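Local coordinates for protein Polyphosphate:AMP phosphotransferase (Pseudomonas aeruginosa PAO1, PDB 3CZP) that transfers phosphate from inorganic polyphosphate to AMP to make ADP, and less efficiently to GMP, with magnesium as cofactor, at residues 265-276 against 469-480. Residues are numbered along the deposited sequence; the frame is centred on the assembly and turned at random.
Sequences LDLGQYLDKDAY and LVEANDKRFARV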
ATOM      1  N   LEU A 265       4.913 -21.275 -35.680  1.00 43.23           N
ATOM      2  CA  LEU A 265       3.931 -22.056 -34.903  1.00 42.41           C
ATOM      3  C   LEU A 265       2.950 -22.799 -35.779  1.00 41.74           C
ATOM      4  O   LEU A 265       2.532 -22.302 -36.828  1.00 41.30           O
ATOM      5  CB  LEU A 265       3.102 -21.177 -33.975  1.00 42.05           C
ATOM      6  CG  LEU A 265       3.869 -20.615 -32.796  1.00 39.47           C
ATOM      7  CD1 LEU A 265       2.997 -19.586 -32.110  1.00 38.92           C
ATOM      8  CD2 LEU A 265       4.226 -21.766 -31.882  1.00 38.02           C
ATOM      9  N   ASP A 266       2.554 -23.965 -35.297  1.00 40.72           N
ATOM     10  CA  ASP A 266       1.531 -24.756 -35.945  1.00 40.46           C
ATOM     11  C   ASP A 266       0.217 -24.495 -35.209  1.00 39.53           C
ATOM     12  O   ASP A 266      -0.150 -25.176 -34.244  1.00 37.87           O
ATOM     13  CB  ASP A 266       1.928 -26.220 -35.935  1.00 40.15           C
ATOM     14  CG  ASP A 266       0.905 -27.107 -36.578  1.00 41.73           C
ATOM     15  OD1 ASP A 266      -0.166 -26.587 -36.989  1.00 43.17           O
ATOM     16  OD2 ASP A 266       1.163 -28.332 -36.642  1.00 38.92           O
ATOM     17  N   LEU A 267      -0.509 -23.513 -35.721  1.00 39.44           N
ATOM     18  CA  LEU A 267      -1.754 -23.076 -35.114  1.00 39.14           C
ATOM     19  C   LEU A 267      -2.929 -23.954 -35.535  1.00 39.24           C
ATOM     20  O   LEU A 267      -4.072 -23.667 -35.176  1.00 39.11           O
ATOM     21  CB  LEU A 267      -2.040 -21.631 -35.502  1.00 39.12           C
ATOM     22  CG  LEU A 267      -1.052 -20.539 -35.118  1.00 38.58           C
ATOM     23  CD1 LEU A 267      -1.622 -19.216 -35.544  1.00 38.40           C
ATOM     24  CD2 LEU A 267      -0.767 -20.547 -33.624  1.00 34.89           C
ATOM     25  N   GLY A 268      -2.638 -25.010 -36.306  1.00 39.84           N
ATOM     26  CA  GLY A 268      -3.616 -26.030 -36.700  1.00 39.85           C
ATOM     27  C   GLY A 268      -3.850 -27.091 -35.628  1.00 39.85           C
ATOM     28  O   GLY A 268      -4.684 -27.950 -35.808  1.00 39.39           O
ATOM     29  N   GLN A 269      -3.153 -27.022 -34.496  1.00 39.70           N
ATOM     30  CA  GLN A 269      -3.309 -28.063 -33.455  1.00 40.05           C
ATOM     31  C   GLN A 269      -4.578 -27.924 -32.604  1.00 39.72           C
ATOM     32  O   GLN A 269      -5.054 -26.810 -32.372  1.00 37.85           O
ATOM     33  CB  GLN A 269      -2.111 -28.059 -32.526  1.00 40.27           C
ATOM     34  CG  GLN A 269      -0.797 -28.377 -33.198  1.00 41.13           C
ATOM     35  CD  GLN A 269       0.341 -28.098 -32.272  1.00 41.24           C
ATOM     36  OE1 GLN A 269       0.831 -28.997 -31.594  1.00 43.69           O
ATOM     37  NE2 GLN A 269       0.736 -26.838 -32.187  1.00 44.08           N
ATOM     38  N   TYR A 270      -5.087 -29.068 -32.132  1.00 39.75           N
ATOM     39  CA  TYR A 270      -6.316 -29.121 -31.331  1.00 40.06           C
ATOM     40  C   TYR A 270      -6.486 -30.395 -30.472  1.00 39.98           C
ATOM     41  O   TYR A 270      -5.717 -31.335 -30.569  1.00 38.79           O
ATOM     42  CB  TYR A 270      -7.541 -28.965 -32.237  1.00 40.14           C
ATOM     43  CG  TYR A 270      -7.790 -30.123 -33.170  1.00 39.10           C
ATOM     44  CD1 TYR A 270      -8.727 -31.107 -32.857  1.00 38.58           C
ATOM     45  CD2 TYR A 270      -7.073 -30.246 -34.356  1.00 39.24           C
ATOM     46  CE1 TYR A 270      -8.961 -32.176 -33.710  1.00 40.22           C
ATOM     47  CE2 TYR A 270      -7.291 -31.330 -35.221  1.00 40.55           C
ATOM     48  CZ  TYR A 270      -8.248 -32.277 -34.893  1.00 39.58           C
ATOM     49  OH  TYR A 270      -8.467 -33.331 -35.725  1.00 40.01           O
ATOM     50  N   LEU A 271      -7.498 -30.362 -29.609  1.00 40.07           N
ATOM     51  CA  LEU A 271      -7.873 -31.472 -28.754  1.00 40.42           C
ATOM     52  C   LEU A 271      -9.352 -31.793 -28.960  1.00 40.98           C
ATOM     53  O   LEU A 271     -10.217 -30.892 -28.938  1.00 40.95           O
ATOM     54  CB  LEU A 271      -7.613 -31.138 -27.275  1.00 40.73           C
ATOM     55  CG  LEU A 271      -6.229 -31.419 -26.690  1.00 40.85           C
ATOM     56  CD1 LEU A 271      -6.151 -31.036 -25.183  1.00 38.78           C
ATOM     57  CD2 LEU A 271      -5.853 -32.903 -26.929  1.00 39.94           C
ATOM     58  N   ASP A 272      -9.628 -33.076 -29.185  1.00 40.93           N
ATOM     59  CA  ASP A 272     -10.986 -33.604 -29.200  1.00 41.36           C
ATOM     60  C   ASP A 272     -11.690 -33.443 -27.860  1.00 41.06           C
ATOM     61  O   ASP A 272     -11.038 -33.466 -26.807  1.00 41.08           O
ATOM     62  CB  ASP A 272     -10.977 -35.099 -29.567  1.00 41.78           C
ATOM     63  CG  ASP A 272     -10.760 -35.318 -31.024  1.00 44.20           C
ATOM     64  OD1 ASP A 272     -11.047 -34.375 -31.806  1.00 46.18           O
ATOM     65  OD2 ASP A 272     -10.339 -36.441 -31.396  1.00 49.20           O
ATOM     66  N   LYS A 273     -13.020 -33.312 -27.909  1.00 40.18           N
ATOM     67  CA  LYS A 273     -13.808 -33.084 -26.696  1.00 40.48           C
ATOM     68  C   LYS A 273     -13.451 -34.089 -25.619  1.00 39.82           C
ATOM     69  O   LYS A 273     -13.247 -33.708 -24.486  1.00 39.17           O
ATOM     70  CB  LYS A 273     -15.308 -33.122 -26.952  1.00 40.29           C
ATOM     71  CG  LYS A 273     -15.743 -32.266 -28.120  1.00 41.35           C
ATOM     72  CD  LYS A 273     -17.257 -32.023 -28.132  1.00 41.07           C
ATOM     73  CE  LYS A 273     -17.643 -31.063 -29.243  1.00 40.51           C
ATOM     74  NZ  LYS A 273     -19.051 -30.658 -29.069  1.00 43.24           N
ATOM     75  N   ASP A 274     -13.333 -35.361 -25.976  1.00 39.46           N
ATOM     76  CA  ASP A 274     -13.039 -36.384 -24.969  1.00 39.18           C
ATOM     77  C   ASP A 274     -11.568 -36.323 -24.434  1.00 38.92           C
ATOM     78  O   ASP A 274     -11.294 -36.416 -23.168  1.00 38.39           O
ATOM     79  CB  ASP A 274     -13.420 -37.754 -25.493  1.00 39.55           C
ATOM     80  CG  ASP A 274     -14.955 -37.935 -25.530  1.00 40.95           C
ATOM     81  OD1 ASP A 274     -15.567 -38.316 -24.476  1.00 41.59           O
ATOM     82  OD2 ASP A 274     -15.553 -37.694 -26.613  1.00 44.01           O
ATOM     83  N   ALA A 275     -10.613 -36.130 -25.361  1.00 37.74           N
ATOM     84  CA  ALA A 275      -9.212 -36.013 -24.981  1.00 37.60           C
ATOM     85  C   ALA A 275      -9.036 -34.769 -24.077  1.00 37.41           C
ATOM     86  O   ALA A 275      -8.301 -34.816 -23.129  1.00 36.05           O
ATOM     87  CB  ALA A 275      -8.305 -35.927 -26.206  1.00 36.98           C
ATOM     88  N   TYR A 276      -9.770 -33.696 -24.364  1.00 37.37           N
ATOM     89  CA  TYR A 276      -9.758 -32.493 -23.547  1.00 37.80           C
ATOM     90  C   TYR A 276     -10.267 -32.746 -22.151  1.00 37.97           C
ATOM     91  O   TYR A 276      -9.654 -32.327 -21.214  1.00 38.53           O
ATOM     92  CB  TYR A 276     -10.591 -31.393 -24.210  1.00 37.50           C
ATOM     93  CG  TYR A 276     -10.883 -30.193 -23.335  1.00 37.87           C
ATOM     94  CD1 TYR A 276      -9.885 -29.250 -23.019  1.00 38.79           C
ATOM     95  CD2 TYR A 276     -12.155 -29.979 -22.841  1.00 38.57           C
ATOM     96  CE1 TYR A 276     -10.175 -28.140 -22.222  1.00 37.65           C
ATOM     97  CE2 TYR A 276     -12.435 -28.897 -22.048  1.00 39.24           C
ATOM     98  CZ  TYR A 276     -11.440 -27.982 -21.737  1.00 37.30           C
ATOM     99  OH  TYR A 276     -11.777 -26.904 -20.973  1.00 37.75           O
ATOM    100  N   LEU A 469       4.913 -20.132 -25.964  1.00 31.55           N
ATOM    101  CA  LEU A 469       3.995 -19.724 -26.977  1.00 32.81           C
ATOM    102  C   LEU A 469       2.862 -20.771 -27.025  1.00 32.44           C
ATOM    103  O   LEU A 469       3.104 -21.954 -27.289  1.00 32.71           O
ATOM    104  CB  LEU A 469       4.729 -19.562 -28.343  1.00 32.32           C
ATOM    105  CG  LEU A 469       6.011 -18.706 -28.337  1.00 34.22           C
ATOM    106  CD1 LEU A 469       6.813 -18.841 -29.631  1.00 34.62           C
ATOM    107  CD2 LEU A 469       5.752 -17.210 -27.982  1.00 37.22           C
ATOM    108  N   VAL A 470       1.635 -20.326 -26.756  1.00 32.27           N
ATOM    109  CA  VAL A 470       0.483 -21.215 -26.748  1.00 32.51           C
ATOM    110  C   VAL A 470      -0.281 -21.065 -28.070  1.00 32.59           C
ATOM    111  O   VAL A 470      -0.698 -19.988 -28.423  1.00 33.53           O
ATOM    112  CB  VAL A 470      -0.419 -20.935 -25.523  1.00 33.24           C
ATOM    113  CG1 VAL A 470      -1.588 -21.941 -25.475  1.00 30.26           C
ATOM    114  CG2 VAL A 470       0.407 -20.969 -24.214  1.00 28.30           C
ATOM    115  N   GLU A 471      -0.387 -22.140 -28.820  1.00 33.07           N
ATOM    116  CA  GLU A 471      -1.170 -22.179 -30.079  1.00 32.26           C
ATOM    117  C   GLU A 471      -2.628 -22.174 -29.639  1.00 31.43           C
ATOM    118  O   GLU A 471      -3.117 -23.161 -29.086  1.00 29.84           O
ATOM    119  CB  GLU A 471      -0.866 -23.449 -30.877  1.00 32.56           C
ATOM    120  CG  GLU A 471       0.572 -23.619 -31.374  1.00 32.94           C
ATOM    121  CD  GLU A 471       1.545 -24.145 -30.309  1.00 31.82           C
ATOM    122  OE1 GLU A 471       1.188 -24.274 -29.116  1.00 30.61           O
ATOM    123  OE2 GLU A 471       2.687 -24.405 -30.690  1.00 30.06           O
ATOM    124  N   ALA A 472      -3.307 -21.047 -29.817  1.00 31.33           N
ATOM    125  CA  ALA A 472      -4.558 -20.782 -29.080  1.00 31.27           C
ATOM    126  C   ALA A 472      -5.819 -20.735 -29.926  1.00 31.54           C
ATOM    127  O   ALA A 472      -6.912 -20.527 -29.402  1.00 31.66           O
ATOM    128  CB  ALA A 472      -4.396 -19.487 -28.259  1.00 31.44           C
ATOM    129  N   ASN A 473      -5.705 -21.022 -31.224  1.00 31.73           N
ATOM    130  CA  ASN A 473      -6.872 -21.097 -32.094  1.00 30.87           C
ATOM    131  C   ASN A 473      -7.951 -22.080 -31.582  1.00 32.22           C
ATOM    132  O   ASN A 473      -9.128 -21.873 -31.841  1.00 32.16           O
ATOM    133  CB  ASN A 473      -6.485 -21.534 -33.525  1.00 30.97           C
ATOM    134  CG  ASN A 473      -6.001 -20.389 -34.406  1.00 28.86           C
ATOM    135  OD1 ASN A 473      -5.810 -19.284 -33.937  1.00 22.40           O
ATOM    136  ND2 ASN A 473      -5.784 -20.678 -35.723  1.00 26.15           N
ATOM    137  N   ASP A 474      -7.500 -23.175 -30.953  1.00 32.19           N
ATOM    138  CA  ASP A 474      -8.348 -24.179 -30.319  1.00 31.66           C
ATOM    139  C   ASP A 474      -8.227 -23.988 -28.829  1.00 31.17           C
ATOM    140  O   ASP A 474      -7.169 -24.244 -28.240  1.00 32.37           O
ATOM    141  CB  ASP A 474      -7.914 -25.621 -30.685  1.00 31.27           C
ATOM    142  CG  ASP A 474      -8.815 -26.679 -30.043  1.00 31.87           C
ATOM    143  OD1 ASP A 474     -10.032 -26.630 -30.269  1.00 32.51           O
ATOM    144  OD2 ASP A 474      -8.333 -27.544 -29.285  1.00 35.40           O
ATOM    145  N   LYS A 475      -9.293 -23.491 -28.221  1.00 31.25           N
ATOM    146  CA  LYS A 475      -9.345 -23.244 -26.774  1.00 31.74           C
ATOM    147  C   LYS A 475      -8.967 -24.454 -25.927  1.00 31.95           C
ATOM    148  O   LYS A 475      -8.331 -24.313 -24.871  1.00 32.44           O
ATOM    149  CB  LYS A 475     -10.735 -22.726 -26.353  1.00 31.75           C
ATOM    150  CG  LYS A 475     -10.911 -21.197 -26.493  1.00 32.27           C
ATOM    151  CD  LYS A 475     -12.381 -20.816 -26.937  1.00 33.08           C
ATOM    152  CE  LYS A 475     -12.590 -19.307 -26.960  1.00 33.62           C
ATOM    153  NZ  LYS A 475     -14.029 -18.942 -26.915  1.00 34.00           N
ATOM    154  N   ARG A 476      -9.360 -25.642 -26.378  1.00 32.28           N
ATOM    155  CA  ARG A 476      -9.180 -26.845 -25.591  1.00 32.64           C
ATOM    156  C   ARG A 476      -7.699 -27.177 -25.462  1.00 32.20           C
ATOM    157  O   ARG A 476      -7.203 -27.479 -24.365  1.00 31.53           O
ATOM    158  CB  ARG A 476      -9.940 -27.994 -26.236  1.00 33.40           C
ATOM    159  CG  ARG A 476     -11.437 -27.815 -26.255  1.00 34.25           C
ATOM    160  CD  ARG A 476     -12.102 -29.040 -26.816  1.00 36.19           C
ATOM    161  NE  ARG A 476     -13.521 -29.039 -26.500  1.00 38.42           N
ATOM    162  CZ  ARG A 476     -14.511 -28.969 -27.378  1.00 43.04           C
ATOM    163  NH1 ARG A 476     -14.288 -28.942 -28.692  1.00 45.91           N
ATOM    164  NH2 ARG A 476     -15.762 -28.976 -26.938  1.00 44.36           N
ATOM    165  N   PHE A 477      -6.998 -27.096 -26.594  1.00 32.25           N
ATOM    166  CA  PHE A 477      -5.548 -27.374 -26.679  1.00 32.14           C
ATOM    167  C   PHE A 477      -4.814 -26.346 -25.828  1.00 31.79           C
ATOM    168  O   PHE A 477      -3.999 -26.693 -24.954  1.00 32.02           O
ATOM    169  CB  PHE A 477      -5.104 -27.321 -28.167  1.00 32.04           C
ATOM    170  CG  PHE A 477      -3.616 -27.468 -28.379  1.00 32.48           C
ATOM    171  CD1 PHE A 477      -3.058 -28.720 -28.631  1.00 33.27           C
ATOM    172  CD2 PHE A 477      -2.772 -26.365 -28.321  1.00 31.95           C
ATOM    173  CE1 PHE A 477      -1.702 -28.876 -28.832  1.00 32.59           C
ATOM    174  CE2 PHE A 477      -1.382 -26.512 -28.504  1.00 32.37           C
ATOM    175  CZ  PHE A 477      -0.851 -27.780 -28.755  1.00 32.71           C
ATOM    176  N   ALA A 478      -5.150 -25.076 -26.064  1.00 31.62           N
ATOM    177  CA  ALA A 478      -4.600 -23.939 -25.305  1.00 31.27           C
ATOM    178  C   ALA A 478      -4.739 -24.122 -23.783  1.00 31.59           C
ATOM    179  O   ALA A 478      -3.754 -23.993 -23.023  1.00 31.70           O
ATOM    180  CB  ALA A 478      -5.261 -22.619 -25.761  1.00 29.90           C
ATOM    181  N   ARG A 479      -5.949 -24.436 -23.317  1.00 31.94           N
ATOM    182  CA  ARG A 479      -6.155 -24.611 -21.876  1.00 32.25           C
ATOM    183  C   ARG A 479      -5.270 -25.682 -21.231  1.00 31.82           C
ATOM    184  O   ARG A 479      -4.676 -25.463 -20.161  1.00 31.43           O
ATOM    185  CB  ARG A 479      -7.617 -24.870 -21.546  1.00 32.57           C
ATOM    186  CG  ARG A 479      -8.551 -23.664 -21.768  1.00 34.13           C
ATOM    187  CD  ARG A 479      -9.974 -24.163 -21.907  1.00 34.73           C
ATOM    188  NE  ARG A 479     -10.888 -23.064 -22.223  1.00 38.78           N
ATOM    189  CZ  ARG A 479     -12.180 -23.240 -22.531  1.00 38.44           C
ATOM    190  NH1 ARG A 479     -12.709 -24.456 -22.522  1.00 39.70           N
ATOM    191  NH2 ARG A 479     -12.957 -22.199 -22.820  1.00 35.88           N
ATOM    192  N   VAL A 480      -5.194 -26.841 -21.867  1.00 31.20           N
ATOM    193  CA  VAL A 480      -4.428 -27.964 -21.324  1.00 31.08           C
ATOM    194  C   VAL A 480      -2.943 -27.653 -21.344  1.00 30.92           C
ATOM    195  O   VAL A 480      -2.239 -27.928 -20.401  1.00 30.91           O
ATOM    196  CB  VAL A 480      -4.758 -29.290 -22.092  1.00 31.78           C
ATOM    197  CG1 VAL A 480      -3.874 -30.408 -21.603  1.00 30.02           C
ATOM    198  CG2 VAL A 480      -6.275 -29.603 -21.926  1.00 28.76           C
TER
HETATM  199  O   HOH W   1       3.926 -25.013 -33.062  1.00 41.25           O
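Leu469 opens the contact with its CB, 4.1 Å from CD1 of Leu265, the two side chains meeting at about a right angle. Two residues on, Glu471 lays CG against the carbonyl oxygen of Asp266, and the bend at chi2 (81°) turns the carboxylate toward Leu265 CD2. Its OE2 accepts from a water that in turn takes the N-H of Asp266, while OE1 pairs with Lys481. The amide of Gln269, turned nearly perpendicular to this carboxylate, sends NE2 back to Asp266 O (2.8 Å), on a lone pair in the carbonyl plane; this bond spans the type I turn 266-269. Asn473 packs its amide against Leu267 CB, with ND2 bonded to Asp414. Asp474 N-caps helix 475-496: OD2 receives Phe477 N at 3.0 Å and, from the opposite face of the carboxylate, Leu271 N, also at 3.0 Å, so one oxygen ties the incoming chain to the helix start. In this P-loop-type fold of the second PPK2 domain, the connection leading into helix 273-292 thus runs along the C-terminal end of edge strand 467-471 and the first turns of the last helix. Arg476 extends across Tyr276, CG over one ring face (3.9 Å to the centroid), and Lys273 lays CG over the guanidinium; the two like charges lie close, NZ to NH2 4.3 Å. Phe477 offers a ring face to Gln269 CB. Arg479 donates from NH1 to Tyr276 OH, 20° out of the guanidinium plane. Val480 CG2 meets Leu271 CD1 at 3.6 Å and also touches Tyr276 CD1.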